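Side-chain contacts in deoxyribodipyrimidine photo-lyase (Oryza sativa Japonica Group, PDB 3UMV), which uses light energy and a bound FAD to split cyclobutane pyrimidine dimers in UV-damaged DNA back into separate pyrimidines: residues P122-V125 and Q126-A130; A371-D375 and P376-A380; A315-E318 and E319-R323; D338-S341 and G342-E345. One frame throughout, in Å; residues are numbered along the deposited sequence. Where two conformers were deposited one is given.

Contact 1 (P122-V125 and Q126-A130); sequences PALV and QRLGA. Unlike the reference sequence in segment 126-130: Q126 (reference Arg).
L124 meets both R127 and L128 near the end of helix 120-127, which closes in a Schellman motif and leads to strand 132-135 of the photolyase alpha/beta domain. Against L128 the leucine packs obliquely, branch on branch, with L124 CG 3.7 Å from L128 CD1. R127 runs at about a right angle to it: NH1 lies 3.5 Å from L124 CD1, while one guanidinium face rests, off-centre, on L124 CA. The arginine reaches back along the helix because its chain leaves beside its own backbone N (chi1 -72°) and bends at chi3. NE then makes a salt bridge to E215, whose side chain also touches L124 and L128. Cutting L124 back to alanine is likely to leave L128 CD1 without the branch it packs on and R127 NH1 without the methyl beside it. The same leucine side chain also packs on F112 and F114 of strand 111-114. G129, with positive phi, is the C-prime residue; past it the chain folds back, and A130 turns its methyl toward V125. There A130 N donates to V125 O over 2.9 Å in a nearly straight bond (173°), and A130 CB sits 3.7 Å from V125 CG1.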
loop_
_atom_site.group_PDB
_atom_site.type_symbol
_atom_site.label_atom_id
_atom_site.label_comp_id
_atom_site.label_asym_id
_atom_site.label_seq_id
_atom_site.Cartn_x
_atom_site.Cartn_y
_atom_site.Cartn_z
ATOM N N PRO A 122 -0.945 -16.955 -16.880
ATOM C CA PRO A 122 -1.783 -17.604 -17.891
ATOM C C PRO A 122 -1.229 -18.962 -18.320
ATOM O O PRO A 122 -1.998 -19.881 -18.635
ATOM C CB PRO A 122 -1.764 -16.610 -19.060
ATOM C CG PRO A 122 -0.636 -15.691 -18.794
ATOM C CD PRO A 122 -0.526 -15.607 -17.299
ATOM N N ALA A 123 0.093 -19.090 -18.340
ATOM C CA ALA A 123 0.705 -20.366 -18.669
ATOM C C ALA A 123 0.210 -21.450 -17.715
ATOM O O ALA A 123 -0.168 -22.539 -18.149
ATOM C CB ALA A 123 2.221 -20.263 -18.627
ATOM N N LEU A 124 0.215 -21.149 -16.416
ATOM C CA LEU A 124 -0.241 -22.111 -15.417
ATOM C C LEU A 124 -1.722 -22.433 -15.595
ATOM O O LEU A 124 -2.124 -23.596 -15.584
ATOM C CB LEU A 124 0.018 -21.604 -13.998
ATOM C CG LEU A 124 -0.593 -22.489 -12.910
ATOM C CD1 LEU A 124 0.231 -23.746 -12.734
ATOM C CD2 LEU A 124 -0.685 -21.743 -11.587
ATOM N N VAL A 125 -2.531 -21.394 -15.770
ATOM C CA VAL A 125 -3.967 -21.561 -15.922
ATOM C C VAL A 125 -4.282 -22.551 -17.048
ATOM O O VAL A 125 -5.199 -23.375 -16.930
ATOM C CB VAL A 125 -4.666 -20.194 -16.165
ATOM C CG1 VAL A 125 -6.063 -20.392 -16.735
ATOM C CG2 VAL A 125 -4.712 -19.379 -14.876
ATOM N N GLN A 126 -3.500 -22.494 -18.125
ATOM C CA GLN A 126 -3.718 -23.387 -19.267
ATOM C C GLN A 126 -3.232 -24.818 -19.033
ATOM O O GLN A 126 -3.893 -25.763 -19.455
ATOM C CB GLN A 126 -3.111 -22.800 -20.545
ATOM C CG GLN A 126 -3.883 -21.597 -21.053
ATOM C CD GLN A 126 -3.225 -20.925 -22.236
ATOM O OE1 GLN A 126 -2.583 -19.884 -22.089
ATOM N NE2 GLN A 126 -3.395 -21.503 -23.420
ATOM N N ARG A 127 -2.095 -24.979 -18.356
ATOM C CA ARG A 127 -1.585 -26.316 -18.034
ATOM C C ARG A 127 -2.583 -27.065 -17.145
ATOM O O ARG A 127 -2.803 -28.266 -17.313
ATOM C CB ARG A 127 -0.232 -26.247 -17.319
ATOM C CG ARG A 127 0.943 -25.846 -18.191
ATOM C CD ARG A 127 2.274 -26.229 -17.534
ATOM N NE ARG A 127 2.461 -25.605 -16.223
ATOM C CZ ARG A 127 2.938 -24.379 -16.049
ATOM N NH1 ARG A 127 3.087 -23.878 -14.826
ATOM N NH2 ARG A 127 3.259 -23.644 -17.105
ATOM N N LEU A 128 -3.179 -26.344 -16.200
ATOM C CA LEU A 128 -4.080 -26.937 -15.220
ATOM C C LEU A 128 -5.470 -27.157 -15.786
ATOM O O LEU A 128 -6.297 -27.830 -15.172
ATOM C CB LEU A 128 -4.209 -26.014 -14.004
ATOM C CG LEU A 128 -3.010 -25.748 -13.118
ATOM C CD1 LEU A 128 -3.398 -24.751 -12.007
ATOM C CD2 LEU A 128 -2.469 -27.041 -12.540
ATOM N N GLY A 129 -5.740 -26.560 -16.942
ATOM C CA GLY A 129 -7.090 -26.532 -17.464
ATOM C C GLY A 129 -8.038 -25.845 -16.496
ATOM O O GLY A 129 -9.120 -26.358 -16.219
ATOM N N ALA A 130 -7.626 -24.683 -15.992
ATOM C CA ALA A 130 -8.403 -23.942 -14.999
ATOM C C ALA A 130 -9.722 -23.437 -15.578
ATOM O O ALA A 130 -9.809 -23.090 -16.757
ATOM C CB ALA A 130 -7.583 -22.771 -14.419
#

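Contact 2 (A371-D375 and P376-A380); sequences AKTHD and PLWNA
D375 caps the N-terminus of helix 376-388 by accepting from the backbone N of W378, and its side chain can be followed outward. CB lies near W378 CB, and also over the centre of the H374 ring. CG stands anti to the backbone N (chi1 -179°), which carries the carboxylate along the first turn, placing D375 CG 3.6 Å from W378 CB. At the tip the two oxygens part company. OD2 takes the N-H of W378 at 3.0 Å, from well above the carboxylate plane, and a weak, bent bond from L377 N at 2.9 Å; OD1 is hydrogen-bonded to the hydroxyl of Y398. Just before the cap, T373 OG1 accepts from D375 N (3.1 Å), an ST turn, and T373 CG2 approaches W378 CE3 at 3.9 Å. A leucine in place of D375 would probably leave the first-turn N-H of W378 and the hydroxyl of Y398 without their acceptor. W378 is predicted to carry a tryptophanyl radical in electron transfer; its ring meets W399 nearly parallel and W406 edge-to-face, and NE1 donates to W399 O. The anionic cap thus probably stabilises the helix start electrostatically while holding the backbone from which this tryptophan projects.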
loop_
_atom_site.group_PDB
_atom_site.type_symbol
_atom_site.label_atom_id
_atom_site.label_comp_id
_atom_site.label_asym_id
_atom_site.label_seq_id
_atom_site.Cartn_x
_atom_site.Cartn_y
_atom_site.Cartn_z
ATOM N N ALA A 371 20.448 14.300 2.579
ATOM C CA ALA A 371 20.093 15.158 3.707
ATOM C C ALA A 371 21.124 16.260 3.962
ATOM O O ALA A 371 21.578 16.455 5.094
ATOM C CB ALA A 371 19.852 14.318 4.977
ATOM N N LYS A 372 21.468 16.980 2.896
ATOM C CA LYS A 372 22.466 18.043 2.960
ATOM C C LYS A 372 21.892 19.457 2.812
ATOM O O LYS A 372 22.482 20.302 2.140
ATOM C CB LYS A 372 23.555 17.811 1.905
ATOM C CG LYS A 372 24.218 16.430 1.959
ATOM C CD LYS A 372 25.014 16.215 3.232
ATOM C CE LYS A 372 25.781 14.892 3.172
ATOM N NZ LYS A 372 26.552 14.606 4.418
ATOM N N THR A 373 20.760 19.725 3.455
ATOM C CA THR A 373 20.187 21.059 3.413
ATOM C C THR A 373 20.541 21.893 4.649
ATOM O O THR A 373 21.076 21.375 5.637
ATOM C CB THR A 373 18.664 21.011 3.283
ATOM O OG1 THR A 373 18.071 20.697 4.555
ATOM C CG2 THR A 373 18.245 19.980 2.231
ATOM N N HIS A 374 20.209 23.178 4.577
ATOM C CA HIS A 374 20.375 24.108 5.689
ATOM C C HIS A 374 19.388 23.832 6.825
ATOM O O HIS A 374 19.514 24.397 7.908
ATOM C CB HIS A 374 20.142 25.537 5.203
ATOM C CG HIS A 374 18.720 25.809 4.824
ATOM N ND1 HIS A 374 18.182 25.399 3.624
ATOM C CD2 HIS A 374 17.714 26.415 5.501
ATOM C CE1 HIS A 374 16.912 25.761 3.565
ATOM N NE2 HIS A 374 16.604 26.384 4.689
ATOM N N ASP A 375 18.399 22.982 6.571
ATOM C CA ASP A 375 17.288 22.758 7.511
ATOM C C ASP A 375 17.467 21.454 8.294
ATOM O O ASP A 375 17.285 20.371 7.741
ATOM C CB ASP A 375 15.977 22.740 6.713
ATOM C CG ASP A 375 14.734 22.534 7.588
ATOM O OD1 ASP A 375 13.611 22.834 7.111
ATOM O OD2 ASP A 375 14.862 22.100 8.746
ATOM N N PRO A 376 17.833 21.539 9.587
ATOM C CA PRO A 376 18.124 20.307 10.319
ATOM C C PRO A 376 16.878 19.469 10.591
ATOM O O PRO A 376 17.003 18.263 10.739
ATOM C CB PRO A 376 18.727 20.808 11.634
ATOM C CG PRO A 376 18.166 22.165 11.799
ATOM C CD PRO A 376 18.057 22.737 10.417
ATOM N N LEU A 377 15.718 20.108 10.663
ATOM C CA LEU A 377 14.458 19.396 10.821
ATOM C C LEU A 377 14.162 18.573 9.552
ATOM O O LEU A 377 13.808 17.402 9.637
ATOM C CB LEU A 377 13.322 20.363 11.132
ATOM C CG LEU A 377 11.943 19.702 11.251
ATOM C CD1 LEU A 377 11.950 18.570 12.295
ATOM C CD2 LEU A 377 10.890 20.740 11.582
ATOM N N TRP A 378 14.362 19.177 8.384
ATOM C CA TRP A 378 14.150 18.461 7.132
ATOM C C TRP A 378 15.153 17.325 7.001
ATOM O O TRP A 378 14.792 16.194 6.683
ATOM C CB TRP A 378 14.241 19.399 5.928
ATOM C CG TRP A 378 13.750 18.694 4.698
ATOM C CD1 TRP A 378 12.464 18.689 4.226
ATOM C CD2 TRP A 378 14.502 17.817 3.841
ATOM N NE1 TRP A 378 12.376 17.892 3.116
ATOM C CE2 TRP A 378 13.609 17.349 2.845
ATOM C CE3 TRP A 378 15.845 17.401 3.800
ATOM C CZ2 TRP A 378 14.005 16.462 1.837
ATOM C CZ3 TRP A 378 16.243 16.537 2.787
ATOM C CH2 TRP A 378 15.322 16.081 1.813
ATOM N N ASN A 379 16.422 17.625 7.268
ATOM C CA ASN A 379 17.436 16.590 7.226
ATOM C C ASN A 379 17.073 15.394 8.093
ATOM O O ASN A 379 17.280 14.254 7.681
ATOM C CB ASN A 379 18.800 17.137 7.674
ATOM C CG ASN A 379 19.395 18.139 6.706
ATOM O OD1 ASN A 379 20.318 18.875 7.070
ATOM N ND2 ASN A 379 18.887 18.185 5.481
ATOM N N ALA A 380 16.545 15.655 9.292
ATOM C CA ALA A 380 16.147 14.592 10.215
ATOM C C ALA A 380 15.042 13.726 9.617
ATOM O O ALA A 380 15.083 12.510 9.721
ATOM C CB ALA A 380 15.705 15.190 11.594
#

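Contact 3 (A315-E318 and E319-R323); sequences AFLE and ELVVR. With FAD (flavin-adenine dinucleotide), chain I.
F316 and L320, one turn apart on helix 310-333, make the main apolar contact, and both border the FAD. The two side chains cross at a slant, F316 CE1 lying 3.8 Å from L320 CD2, while L320 CB sits over a face of the phenyl ring. Another ring atom, F316 CE2, approaches C5B of the cofactor at 3.8 Å. With CG anti to the backbone N (chi1 179°), the phenylalanine reaches along the helix to this ribose end.

The backbone hydrogen-bonding pattern changes within the same stretch. L320 N donates to F316 O in the ordinary helical pattern, whereas R323 N donates to E318 O over 3.0 Å, five residues back, as part of a wider pi-type turn.

Polar side chains reach water and neighbouring residues. E318, bent at chi2, lays its carboxylate against V322, with OE1 3.5 Å from V322 CG1; that oxygen also makes a salt bridge to R189. One water donates to E318 OE1 at 2.6 Å. A second donates to both A315 O and E319 OE2.

Contact with the cofactor here is largely by van der Waals packing: E319 O comes to 3.3 Å from FAD C1B, and E319 CB lies by the adenine. This face of the helix therefore shapes the adenosine pocket, while the carboxylate charge of E318 is probably balanced by R189, away from the cofactor.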
loop_
_atom_site.group_PDB
_atom_site.type_symbol
_atom_site.label_atom_id
_atom_site.label_comp_id
_atom_site.label_asym_id
_atom_site.label_seq_id
_atom_site.Cartn_x
_atom_site.Cartn_y
_atom_site.Cartn_z
ATOM N N ALA A 315 -10.774 8.675 15.130
ATOM C CA ALA A 315 -9.700 9.305 14.376
ATOM C C ALA A 315 -8.874 8.270 13.610
ATOM O O ALA A 315 -8.511 8.482 12.455
ATOM C CB ALA A 315 -8.821 10.118 15.311
ATOM N N PHE A 316 -8.585 7.150 14.259
ATOM C CA PHE A 316 -7.901 6.030 13.620
ATOM C C PHE A 316 -8.672 5.520 12.392
ATOM O O PHE A 316 -8.109 5.392 11.309
ATOM C CB PHE A 316 -7.697 4.905 14.631
ATOM C CG PHE A 316 -7.027 3.680 14.061
ATOM C CD1 PHE A 316 -7.684 2.461 14.063
ATOM C CD2 PHE A 316 -5.745 3.747 13.535
ATOM C CE1 PHE A 316 -7.077 1.321 13.553
ATOM C CE2 PHE A 316 -5.128 2.606 13.025
ATOM C CZ PHE A 316 -5.808 1.394 13.030
ATOM N N LEU A 317 -9.958 5.238 12.572
ATOM C CA LEU A 317 -10.825 4.794 11.482
ATOM C C LEU A 317 -10.888 5.801 10.320
ATOM O O LEU A 317 -11.016 5.404 9.166
ATOM C CB LEU A 317 -12.226 4.488 12.020
ATOM C CG LEU A 317 -12.365 3.166 12.786
ATOM C CD1 LEU A 317 -13.677 3.120 13.592
ATOM C CD2 LEU A 317 -12.250 1.977 11.833
ATOM N N GLU A 318 -10.822 7.095 10.622
ATOM C CA GLU A 318 -10.797 8.118 9.571
ATOM C C GLU A 318 -9.550 7.967 8.677
ATOM O O GLU A 318 -9.630 8.042 7.439
ATOM C CB GLU A 318 -10.887 9.526 10.189
ATOM C CG GLU A 318 -10.614 10.693 9.230
ATOM C CD GLU A 318 -11.697 10.881 8.164
ATOM O OE1 GLU A 318 -11.410 11.544 7.140
ATOM O OE2 GLU A 318 -12.825 10.373 8.348
ATOM N N GLU A 319 -8.397 7.741 9.295
ATOM C CA GLU A 319 -7.162 7.604 8.519
ATOM C C GLU A 319 -7.123 6.230 7.855
ATOM O O GLU A 319 -6.805 6.098 6.664
ATOM C CB GLU A 319 -5.929 7.819 9.410
ATOM C CG GLU A 319 -5.980 9.086 10.269
ATOM C CD GLU A 319 -5.963 10.366 9.452
ATOM O OE1 GLU A 319 -5.063 10.525 8.593
ATOM O OE2 GLU A 319 -6.846 11.221 9.668
ATOM N N LEU A 320 -7.498 5.204 8.613
ATOM C CA LEU A 320 -7.397 3.838 8.134
ATOM C C LEU A 320 -8.344 3.519 6.970
ATOM O O LEU A 320 -7.978 2.762 6.075
ATOM C CB LEU A 320 -7.665 2.861 9.285
ATOM C CG LEU A 320 -7.752 1.385 8.901
ATOM C CD1 LEU A 320 -6.377 0.868 8.559
ATOM C CD2 LEU A 320 -8.345 0.589 10.054
ATOM N N VAL A 321 -9.560 4.066 6.999
ATOM C CA VAL A 321 -10.574 3.738 6.001
ATOM C C VAL A 321 -10.791 4.873 5.019
ATOM O O VAL A 321 -10.554 4.726 3.822
ATOM C CB VAL A 321 -11.913 3.333 6.652
ATOM C CG1 VAL A 321 -13.003 3.129 5.586
ATOM C CG2 VAL A 321 -11.718 2.074 7.498
ATOM N N VAL A 322 -11.225 6.022 5.512
ATOM C CA VAL A 322 -11.517 7.117 4.606
ATOM C C VAL A 322 -10.303 7.623 3.811
ATOM O O VAL A 322 -10.350 7.698 2.589
ATOM C CB VAL A 322 -12.227 8.277 5.321
ATOM C CG1 VAL A 322 -12.215 9.505 4.448
ATOM C CG2 VAL A 322 -13.663 7.870 5.625
ATOM N N ARG A 323 -9.228 7.970 4.504
ATOM C CA ARG A 323 -8.073 8.524 3.812
ATOM C C ARG A 323 -7.420 7.484 2.902
ATOM O O ARG A 323 -7.184 7.748 1.718
ATOM C CB ARG A 323 -7.070 9.114 4.801
ATOM C CG ARG A 323 -7.619 10.286 5.600
ATOM C CD ARG A 323 -6.610 11.431 5.626
ATOM N NE ARG A 323 -6.426 12.012 4.299
ATOM C CZ ARG A 323 -7.010 13.134 3.893
ATOM N NH1 ARG A 323 -6.796 13.600 2.668
ATOM N NH2 ARG A 323 -7.804 13.796 4.726
HETATM P PA FAD I . -1.260 5.647 11.383
HETATM O O1A FAD I . -1.389 7.078 11.809
HETATM O O2A FAD I . -1.288 4.654 12.511
HETATM O O5B FAD I . -2.411 5.341 10.314
HETATM C C5B FAD I . -3.011 4.069 10.202
HETATM C C4B FAD I . -3.302 3.758 8.730
HETATM O O4B FAD I . -4.148 4.732 8.138
HETATM C C3B FAD I . -2.042 3.785 7.887
HETATM O O3B FAD I . -1.345 2.563 7.958
HETATM C C2B FAD I . -2.613 4.014 6.518
HETATM O O2B FAD I . -3.186 2.813 6.037
HETATM C C1B FAD I . -3.746 4.965 6.806
HETATM N N9A FAD I . -3.318 6.363 6.634
HETATM C C8A FAD I . -2.841 7.220 7.590
HETATM N N7A FAD I . -2.582 8.404 6.988
HETATM C C5A FAD I . -2.875 8.304 5.661
HETATM C C6A FAD I . -2.813 9.184 4.574
HETATM N N6A FAD I . -2.485 10.467 4.721
HETATM N N1A FAD I . -3.202 8.757 3.324
HETATM C C2A FAD I . -3.659 7.471 3.148
HETATM N N3A FAD I . -3.716 6.605 4.217
HETATM C C4A FAD I . -3.343 7.023 5.447
HETATM N N1 FAD I . 1.301 6.048 3.170
HETATM C C2 FAD I . 1.635 4.801 2.730
HETATM O O2 FAD I . 0.959 3.854 3.132
HETATM N N3 FAD I . 2.683 4.626 1.843
HETATM C C4 FAD I . 3.420 5.710 1.403
HETATM O O4 FAD I . 4.359 5.549 0.615
HETATM C C4X FAD I . 3.064 6.977 1.848
HETATM N N5 FAD I . 3.765 8.095 1.458
HETATM C C5X FAD I . 3.384 9.348 1.896
HETATM C C6 FAD I . 4.084 10.484 1.467
HETATM C C7 FAD I . 3.704 11.753 1.912
HETATM C C7M FAD I . 4.465 12.959 1.424
HETATM C C8 FAD I . 2.627 11.875 2.795
HETATM C C8M FAD I . 2.175 13.209 3.310
HETATM C C9 FAD I . 1.952 10.744 3.221
HETATM C C9A FAD I . 2.324 9.490 2.773
HETATM N N10 FAD I . 1.646 8.369 3.207
HETATM C C10 FAD I . 2.017 7.134 2.732
HETATM C "C1'" FAD I . 0.474 8.461 4.174
HETATM C "C2'" FAD I . 0.879 8.358 5.679
HETATM O "O2'" FAD I . 1.970 9.206 6.056
HETATM C "C3'" FAD I . 1.219 6.928 6.139
HETATM O "O3'" FAD I . 0.190 6.060 5.744
HETATM C "C4'" FAD I . 1.398 6.805 7.654
HETATM O "O4'" FAD I . 2.434 7.667 8.084
HETATM C "C5'" FAD I . 1.710 5.345 7.979
HETATM O "O5'" FAD I . 2.157 5.114 9.293
HETATM P P FAD I . 1.195 4.343 10.322
HETATM O O1P FAD I . 0.681 3.052 9.715
HETATM O O2P FAD I . 1.930 4.125 11.619
HETATM O O3P FAD I . 0.082 5.501 10.472
HETATM O O HOH W 1 -8.145 11.218 11.949
HETATM O O HOH W 2 -9.795 13.564 7.060
#

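Contact 4 (D338-S341 and G342-E345); sequences DSLS and GAWE
L340 and S341 both have helical backbone angles, phi/psi of -58°/-29° for the leucine, and G342 continues the curl, so the chain winds into a tight 3-10 turn that brings A343 beside L340. The leucine side chain holds CG anti to its amide nitrogen (chi1 177°), and its CD1 stands 4.4 Å from A343 CB, a loose apolar touch. The methyl of A343 is nearer the carbonyl, 3.5 Å from L340 O. Both residues also pack on C442 of helix 431-442.

Two successive backbone bonds span three residues each. G342 N donates to S339 O at 2.9 Å, and A343 N to L340 O at 3.0 Å. At G342 a side chain would be tight, since a beta carbon built there would fall close to S339 O. S341 turns its hydroxyl between its own N and carbonyl carbon, where OG is hydrogen-bonded to Q336.

Farther along, one water bridges the two halves by donating to S341 O (3.0 Å) and to A343 O (2.8 Å). A343 O also accepts from R348 NE, and L340 N is held by the carboxylate of E411. These bonds tie the turn to R348 and E411. The arrangement is a short 3-10 turn in the connection between helix 310-333 and helix 345-353, followed through A343 by W344, at the N-cap position of the second helix.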
loop_
_atom_site.group_PDB
_atom_site.type_symbol
_atom_site.label_atom_id
_atom_site.label_comp_id
_atom_site.label_asym_id
_atom_site.label_seq_id
_atom_site.Cartn_x
_atom_site.Cartn_y
_atom_site.Cartn_z
ATOM N N ASP A 338 0.448 10.425 -10.666
ATOM C CA ASP A 338 1.804 10.708 -10.203
ATOM C C ASP A 338 2.434 11.874 -10.961
ATOM O O ASP A 338 3.654 11.938 -11.104
ATOM C CB ASP A 338 2.697 9.465 -10.379
ATOM C CG ASP A 338 2.751 8.977 -11.831
ATOM O OD1 ASP A 338 3.673 8.201 -12.163
ATOM O OD2 ASP A 338 1.888 9.374 -12.647
ATOM N N SER A 339 1.596 12.792 -11.444
ATOM C CA SER A 339 2.064 13.906 -12.263
ATOM C C SER A 339 1.217 15.148 -11.990
ATOM O O SER A 339 0.072 15.041 -11.538
ATOM C CB SER A 339 1.991 13.528 -13.747
ATOM O OG SER A 339 2.880 14.310 -14.520
ATOM N N LEU A 340 1.774 16.326 -12.259
ATOM C CA LEU A 340 1.061 17.572 -11.979
ATOM C C LEU A 340 -0.258 17.598 -12.734
ATOM O O LEU A 340 -1.229 18.204 -12.292
ATOM C CB LEU A 340 1.919 18.785 -12.357
ATOM C CG LEU A 340 1.277 20.163 -12.196
ATOM C CD1 LEU A 340 0.879 20.404 -10.741
ATOM C CD2 LEU A 340 2.236 21.267 -12.677
ATOM N N SER A 341 -0.307 16.921 -13.879
ATOM C CA SER A 341 -1.533 16.961 -14.663
ATOM C C SER A 341 -2.699 16.299 -13.925
ATOM O O SER A 341 -3.841 16.582 -14.213
ATOM C CB SER A 341 -1.329 16.364 -16.062
ATOM O OG SER A 341 -0.844 15.039 -15.977
ATOM N N GLY A 342 -2.388 15.464 -12.939
ATOM C CA GLY A 342 -3.403 14.773 -12.174
ATOM C C GLY A 342 -3.982 15.612 -11.045
ATOM O O GLY A 342 -4.996 15.232 -10.445
ATOM N N ALA A 343 -3.345 16.740 -10.733
ATOM C CA ALA A 343 -3.898 17.654 -9.721
ATOM C C ALA A 343 -5.144 18.402 -10.218
ATOM O O ALA A 343 -5.428 18.454 -11.414
ATOM C CB ALA A 343 -2.837 18.651 -9.217
ATOM N N TRP A 344 -5.893 18.980 -9.283
ATOM C CA TRP A 344 -7.088 19.746 -9.628
ATOM C C TRP A 344 -6.710 21.063 -10.318
ATOM O O TRP A 344 -5.620 21.584 -10.094
ATOM C CB TRP A 344 -7.937 19.998 -8.376
ATOM C CG TRP A 344 -9.217 19.187 -8.314
ATOM C CD1 TRP A 344 -10.488 19.657 -8.486
ATOM C CD2 TRP A 344 -9.345 17.781 -8.052
ATOM N NE1 TRP A 344 -11.394 18.632 -8.353
ATOM C CE2 TRP A 344 -10.717 17.473 -8.086
ATOM C CE3 TRP A 344 -8.433 16.760 -7.783
ATOM C CZ2 TRP A 344 -11.201 16.183 -7.864
ATOM C CZ3 TRP A 344 -8.912 15.477 -7.573
ATOM C CH2 TRP A 344 -10.281 15.198 -7.613
ATOM N N GLU A 345 -7.604 21.606 -11.145
ATOM C CA GLU A 345 -7.284 22.815 -11.920
ATOM C C GLU A 345 -6.845 24.016 -11.068
ATOM O O GLU A 345 -5.924 24.742 -11.446
ATOM C CB GLU A 345 -8.450 23.204 -12.840
ATOM C CG GLU A 345 -8.071 24.231 -13.876
ATOM C CD GLU A 345 -9.243 24.657 -14.738
ATOM O OE1 GLU A 345 -9.011 25.332 -15.761
ATOM O OE2 GLU A 345 -10.394 24.326 -14.392
HETATM O O HOH W 3 -6.701 17.073 -13.540
#

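How the contacts relate
The four contacts are local and lie in separate places in the fold. Contact 3 is the one at the cofactor, lining the adenosine end of FAD. Contact 2 lies about 30 Å from it, centre to centre, yet probably serves the same flavin, as W378, whose side chain is about 9 Å from the FAD, is predicted to lie on the electron-transfer route. Contact 4 follows contact 3 along the chain, beyond the end of helix 310-333, with nearest atoms about 11 Å apart, and lies away from the annotated sites. Contact 1 stands alone in the alpha/beta domain, its centre about 53 Å from that of contact 2, on the opposite side of the chain's centre.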